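Local coordinates for motility protein B (Helicobacter pylori, PDB 3S0Y) that probably forms, with MotA, the stator complex required for flagellar rotation, and may fasten that torque-generating machinery to the cell wall, at residues E41-E46 with K55-L60; D73-I78 with L128-V133. One frame throughout, in Å; residues are numbered along the deposited sequence. Where two conformers were deposited one is given.

Interaction 1: E41-E46 with K55-L60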
loop_
_atom_site.group_PDB
_atom_site.type_symbol
_atom_site.label_atom_id
_atom_site.label_comp_id
_atom_site.label_asym_id
_atom_site.label_seq_id
_atom_site.Cartn_x
_atom_site.Cartn_y
_atom_site.Cartn_z
ATOM N N GLU A 41 -6.144 0.072 22.121
ATOM C CA GLU A 41 -7.468 -0.480 21.777
ATOM C C GLU A 41 -8.112 0.140 20.516
ATOM O O GLU A 41 -7.937 1.320 20.203
ATOM C CB GLU A 41 -8.401 -0.298 22.990
ATOM C CG GLU A 41 -9.809 -0.899 22.916
ATOM C CD GLU A 41 -9.966 -2.267 23.600
ATOM O OE1 GLU A 41 -9.082 -2.690 24.380
ATOM O OE2 GLU A 41 -11.004 -2.921 23.356
ATOM N N GLY A 42 -8.887 -0.678 19.818
ATOM C CA GLY A 42 -9.448 -0.315 18.522
ATOM C C GLY A 42 -8.599 -0.777 17.340
ATOM O O GLY A 42 -9.024 -0.648 16.192
ATOM N N SER A 43 -7.397 -1.298 17.596
ATOM C CA SER A 43 -6.588 -1.847 16.498
ATOM C C SER A 43 -7.151 -3.201 16.061
ATOM O O SER A 43 -7.714 -3.938 16.889
ATOM C CB SER A 43 -5.132 -2.007 16.904
ATOM O OG SER A 43 -4.568 -0.761 17.263
ATOM N N VAL A 44 -7.003 -3.518 14.773
ATOM C CA VAL A 44 -7.332 -4.842 14.262
ATOM C C VAL A 44 -6.177 -5.435 13.457
ATOM O O VAL A 44 -5.362 -4.714 12.883
ATOM C CB VAL A 44 -8.626 -4.869 13.406
ATOM C CG1 VAL A 44 -9.843 -4.523 14.254
ATOM C CG2 VAL A 44 -8.531 -3.928 12.223
ATOM N N LEU A 45 -6.106 -6.762 13.468
ATOM C CA LEU A 45 -5.164 -7.518 12.665
ATOM C C LEU A 45 -5.973 -8.246 11.598
ATOM O O LEU A 45 -6.887 -8.989 11.932
ATOM C CB LEU A 45 -4.400 -8.522 13.515
ATOM C CG LEU A 45 -3.438 -9.456 12.774
ATOM C CD1 LEU A 45 -2.297 -8.666 12.211
ATOM C CD2 LEU A 45 -2.960 -10.618 13.699
ATOM N N GLU A 46 -5.673 -7.989 10.338
ATOM C CA GLU A 46 -6.378 -8.624 9.231
ATOM C C GLU A 46 -5.441 -9.531 8.459
ATOM O O GLU A 46 -4.295 -9.144 8.167
ATOM C CB GLU A 46 -6.948 -7.578 8.273
ATOM C CG GLU A 46 -7.766 -8.193 7.107
ATOM C CD GLU A 46 -8.319 -7.179 6.098
ATOM O OE1 GLU A 46 -7.893 -6.009 6.113
ATOM O OE2 GLU A 46 -9.181 -7.579 5.265
ATOM N N LYS A 55 -3.998 -2.690 11.488
ATOM C CA LYS A 55 -4.684 -1.416 11.303
ATOM C C LYS A 55 -4.789 -0.665 12.629
ATOM O O LYS A 55 -5.320 -1.189 13.601
ATOM C CB LYS A 55 -6.083 -1.615 10.724
ATOM C CG LYS A 55 -6.123 -2.471 9.497
ATOM C CD LYS A 55 -7.504 -2.450 8.886
ATOM C CE LYS A 55 -7.607 -3.483 7.811
ATOM N NZ LYS A 55 -8.919 -3.403 7.062
ATOM N N LEU A 56 -4.281 0.565 12.625
ATOM C CA LEU A 56 -4.180 1.415 13.794
ATOM C C LEU A 56 -5.024 2.668 13.598
ATOM O O LEU A 56 -4.752 3.459 12.709
ATOM C CB LEU A 56 -2.733 1.846 13.997
ATOM C CG LEU A 56 -1.784 0.615 13.980
ATOM C CD1 LEU A 56 -0.338 1.070 13.790
ATOM C CD2 LEU A 56 -2.015 -0.249 15.234
ATOM N N PRO A 57 -6.026 2.865 14.448
ATOM C CA PRO A 57 -6.771 4.117 14.384
ATOM C C PRO A 57 -5.874 5.309 14.667
ATOM O O PRO A 57 -4.894 5.207 15.391
ATOM C CB PRO A 57 -7.868 3.965 15.426
ATOM C CG PRO A 57 -7.662 2.652 16.094
ATOM C CD PRO A 57 -6.438 2.001 15.566
ATOM N N SER A 58 -6.200 6.427 14.036
ATOM C CA SER A 58 -5.405 7.650 14.109
ATOM C C SER A 58 -4.951 8.007 15.502
ATOM O O SER A 58 -3.796 8.401 15.717
ATOM C CB SER A 58 -6.236 8.819 13.566
ATOM O OG SER A 58 -5.477 10.032 13.598
ATOM N N ASN A 59 -5.890 7.902 16.443
ATOM C CA ASN A 59 -5.683 8.332 17.813
ATOM C C ASN A 59 -4.687 7.493 18.614
ATOM O O ASN A 59 -4.196 7.956 19.642
ATOM C CB ASN A 59 -7.033 8.397 18.558
ATOM C CG ASN A 59 -7.733 7.060 18.597
ATOM O OD1 ASN A 59 -8.202 6.541 17.560
ATOM N ND2 ASN A 59 -7.779 6.467 19.778
ATOM N N LEU A 60 -4.369 6.291 18.146
ATOM C CA LEU A 60 -3.295 5.499 18.742
ATOM C C LEU A 60 -1.896 5.953 18.317
ATOM O O LEU A 60 -0.908 5.393 18.798
ATOM C CB LEU A 60 -3.466 4.021 18.415
ATOM C CG LEU A 60 -4.726 3.354 18.950
ATOM C CD1 LEU A 60 -4.629 1.843 18.708
ATOM C CD2 LEU A 60 -4.962 3.643 20.413
#
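The aliphatic chain of Lys55 lies across one methyl of Val44: CG2 of Val44 is 3.7 Å from CB of Lys55 and 3.8 Å from CD of Lys55. With chi1 at -51°, CG of Lys55 stands opposite its carbonyl carbon, and the rest of the chain runs out extended, which carries NZ past Val44 to the end of Glu46. There NZ of Lys55 forms a salt bridge to OE1 of Glu46 at 3.0 Å, weak as a hydrogen bond. Glu31 on the neighbouring strand 31-36 adds a long, weak ion pair to the same ammonium, which would probably place the charge between two carboxylates at a partly exposed sheet face. Beneath these side chains the strands 43-48 and 51-56 form an antiparallel beta hairpin in the mixed sheet of the OmpA-like fold. Val44 and Lys55 are a hydrogen-bonded pair: N of Lys55 reaches O of Val44 at 2.8 Å in an almost straight bond (175°), while N of Val44 meets O of Lys55 at 3.1 Å, in the carbonyl plane and more bent. The same O of Lys55 also receives a CA-H contact from CA of Ser43 at 3.2 Å. Just before strand 43-48 the chain turns a corner at Gly42, whose phi is positive, and O of Gly42 lies 3.6 Å from CG of Pro57. CD1 of Leu60 comes within 3.7 Å of O of Glu41. Beyond Pro57 a 3-10 turn covers residues 58-60, and Met159 of helix 155-161 packs on Pro57, Ser58 and Asn59.

Interaction 2: D73-I78 with L128-V133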
loop_
_atom_site.group_PDB
_atom_site.type_symbol
_atom_site.label_atom_id
_atom_site.label_comp_id
_atom_site.label_asym_id
_atom_site.label_seq_id
_atom_site.Cartn_x
_atom_site.Cartn_y
_atom_site.Cartn_z
ATOM N N ASP A 73 2.748 10.312 24.029
ATOM C CA ASP A 73 2.174 9.274 24.895
ATOM C C ASP A 73 2.024 7.928 24.204
ATOM O O ASP A 73 1.868 6.915 24.880
ATOM C CB ASP A 73 0.797 9.695 25.410
ATOM C CG ASP A 73 0.853 10.926 26.294
ATOM O OD1 ASP A 73 -0.214 11.344 26.788
ATOM O OD2 ASP A 73 1.957 11.473 26.496
ATOM N N MET A 74 2.057 7.923 22.869
ATOM C CA MET A 74 1.878 6.716 22.089
ATOM C C MET A 74 3.187 6.111 21.574
ATOM O O MET A 74 3.158 5.098 20.884
ATOM C CB MET A 74 0.976 7.037 20.899
ATOM C CG MET A 74 -0.361 7.690 21.287
ATOM S SD MET A 74 -1.397 6.533 22.229
ATOM C CE MET A 74 -2.856 7.538 22.530
ATOM N N MET A 75 4.324 6.737 21.876
ATOM C CA MET A 75 5.623 6.207 21.462
ATOM C C MET A 75 5.756 4.741 21.863
ATOM O O MET A 75 6.311 3.950 21.128
ATOM C CB MET A 75 6.775 7.037 22.055
ATOM C CG MET A 75 7.021 8.377 21.368
ATOM S SD MET A 75 7.783 8.263 19.729
ATOM C CE MET A 75 9.527 8.188 20.130
ATOM N N LEU A 76 5.216 4.370 23.022
ATOM C CA LEU A 76 5.313 2.992 23.485
ATOM C C LEU A 76 4.497 1.992 22.653
ATOM O O LEU A 76 4.834 0.811 22.630
ATOM C CB LEU A 76 4.965 2.893 24.976
ATOM C CG LEU A 76 5.682 1.816 25.806
ATOM C CD1 LEU A 76 6.766 1.035 25.020
ATOM C CD2 LEU A 76 6.286 2.421 27.092
ATOM N N TYR A 77 3.456 2.436 21.944
ATOM C CA TYR A 77 2.757 1.526 21.027
ATOM C C TYR A 77 3.630 1.222 19.834
ATOM O O TYR A 77 3.703 0.086 19.389
ATOM C CB TYR A 77 1.392 2.063 20.554
ATOM C CG TYR A 77 0.390 2.273 21.668
ATOM C CD1 TYR A 77 0.451 1.530 22.858
ATOM C CD2 TYR A 77 -0.638 3.199 21.532
ATOM C CE1 TYR A 77 -0.478 1.721 23.884
ATOM C CE2 TYR A 77 -1.576 3.394 22.555
ATOM C CZ TYR A 77 -1.486 2.656 23.722
ATOM O OH TYR A 77 -2.404 2.861 24.730
ATOM N N ILE A 78 4.318 2.225 19.315
ATOM C CA ILE A 78 5.186 1.969 18.195
ATOM C C ILE A 78 6.352 1.089 18.636
ATOM O O ILE A 78 6.721 0.191 17.908
ATOM C CB ILE A 78 5.638 3.258 17.474
ATOM C CG1 ILE A 78 4.403 4.054 17.002
ATOM C CG2 ILE A 78 6.503 2.882 16.275
ATOM C CD1 ILE A 78 4.572 5.562 16.983
ATOM N N LEU A 128 9.596 3.624 13.943
ATOM C CA LEU A 128 9.965 2.206 13.944
ATOM C C LEU A 128 11.488 2.037 13.825
ATOM O O LEU A 128 12.114 1.149 14.451
ATOM C CB LEU A 128 9.260 1.475 12.793
ATOM C CG LEU A 128 7.763 1.189 12.981
ATOM C CD1 LEU A 128 7.118 0.661 11.653
ATOM C CD2 LEU A 128 7.527 0.166 14.134
ATOM N N ILE A 129 12.090 2.883 12.996
ATOM C CA ILE A 129 13.540 2.860 12.821
ATOM C C ILE A 129 14.233 3.292 14.117
ATOM O O ILE A 129 15.206 2.678 14.549
ATOM C CB ILE A 129 13.977 3.703 11.615
ATOM C CG1 ILE A 129 13.491 3.014 10.348
ATOM C CG2 ILE A 129 15.529 3.854 11.603
ATOM C CD1 ILE A 129 13.567 3.843 9.103
ATOM N N GLN A 130 13.704 4.317 14.763
ATOM C CA GLN A 130 14.245 4.736 16.051
ATOM C C GLN A 130 14.282 3.561 17.032
ATOM O O GLN A 130 15.224 3.403 17.807
ATOM C CB GLN A 130 13.400 5.857 16.645
ATOM C CG GLN A 130 13.666 7.248 16.103
ATOM C CD GLN A 130 12.792 8.249 16.786
ATOM O OE1 GLN A 130 13.261 9.080 17.597
ATOM N NE2 GLN A 130 11.516 8.162 16.523
ATOM N N TYR A 131 13.236 2.753 17.014
ATOM C CA TYR A 131 13.158 1.583 17.877
ATOM C C TYR A 131 13.813 0.311 17.336
ATOM O O TYR A 131 13.627 -0.756 17.924
ATOM C CB TYR A 131 11.715 1.301 18.290
ATOM C CG TYR A 131 11.184 2.279 19.297
ATOM C CD1 TYR A 131 11.682 2.310 20.607
ATOM C CD2 TYR A 131 10.159 3.126 18.974
ATOM C CE1 TYR A 131 11.182 3.207 21.548
ATOM C CE2 TYR A 131 9.657 4.045 19.920
ATOM C CZ TYR A 131 10.157 4.050 21.193
ATOM O OH TYR A 131 9.638 4.951 22.085
ATOM N N GLY A 132 14.592 0.411 16.266
ATOM C CA GLY A 132 15.472 -0.681 15.881
ATOM C C GLY A 132 15.133 -1.477 14.630
ATOM O O GLY A 132 15.920 -2.339 14.237
ATOM N N VAL A 133 14.018 -1.185 13.964
ATOM C CA VAL A 133 13.656 -1.918 12.751
ATOM C C VAL A 133 14.651 -1.515 11.684
ATOM O O VAL A 133 15.000 -0.334 11.592
ATOM C CB VAL A 133 12.217 -1.622 12.303
ATOM C CG1 VAL A 133 11.868 -2.443 11.033
ATOM C CG2 VAL A 133 11.241 -1.923 13.412
#
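OH of Tyr131 is approached by three atoms of Met75, all in packing contacts, and no hydrogen bond joins the two segments. The carbonyl O of Met75 lies obliquely to the outer end of the ring, 3.6 Å from CE2 of Tyr131 and also 3.6 Å from OH of Tyr131. CB of Met75 also stands 3.5 Å from OH of Tyr131. Bends at chi2 (-73°) and chi3 (-86°) fold the methionine chain back, bringing CE of Met75 to 3.8 Å from OH of Tyr131 and 4.2 Å from CE2 of Tyr131. CE also passes loosely by the amide NE2 of Gln130, the two side chains crossing at about a right angle. One turn deeper, Ile78 and Leu128 cross almost perpendicularly. Here the beta-branch methyl CG2 of Ile78 touches CD2 of Leu128 at 3.6 Å, the closest apolar contact of the pair. Val127 adds to the apolar packing on Met75 and Ile78, Leu138 of strand 138-142 backs Leu128, and Glu79 and Ala82 of helix 75-86 extend the surface against the Tyr131 ring. Tyr131 leaves helical geometry just as helix 113-130 ends: N of Val133 bonds to O of Leu128 at 3.1 Å, and N of Gly132 to O of Ile129 at 2.9 Å. With Gly132 at positive phi as the C-prime residue, this is a Schellman motif, closing one helix beside the start of another in the OmpA-like alpha/beta fold.

The centre of interaction 1 is about 8 Å from the centre of the chain, and the contact joins neighbouring strands of the sheet, whereas interaction 2 sits about 18 Å from the chain's centre and pairs the start of helix 75-86 with the end of helix 113-130. Both are only partly buried. The first is held by backbone hydrogen bonds and a surface ion pair, the second by apolar and aromatic packing without a polar bond across it. They follow one another in the sequence, their centres about 15 Å apart, and meet where the 3-10 turn after strand 51-56 touches the helix start: O of Leu60 packs on CD2 of Tyr77 at 3.5 Å, and Met74 rests on the same turn.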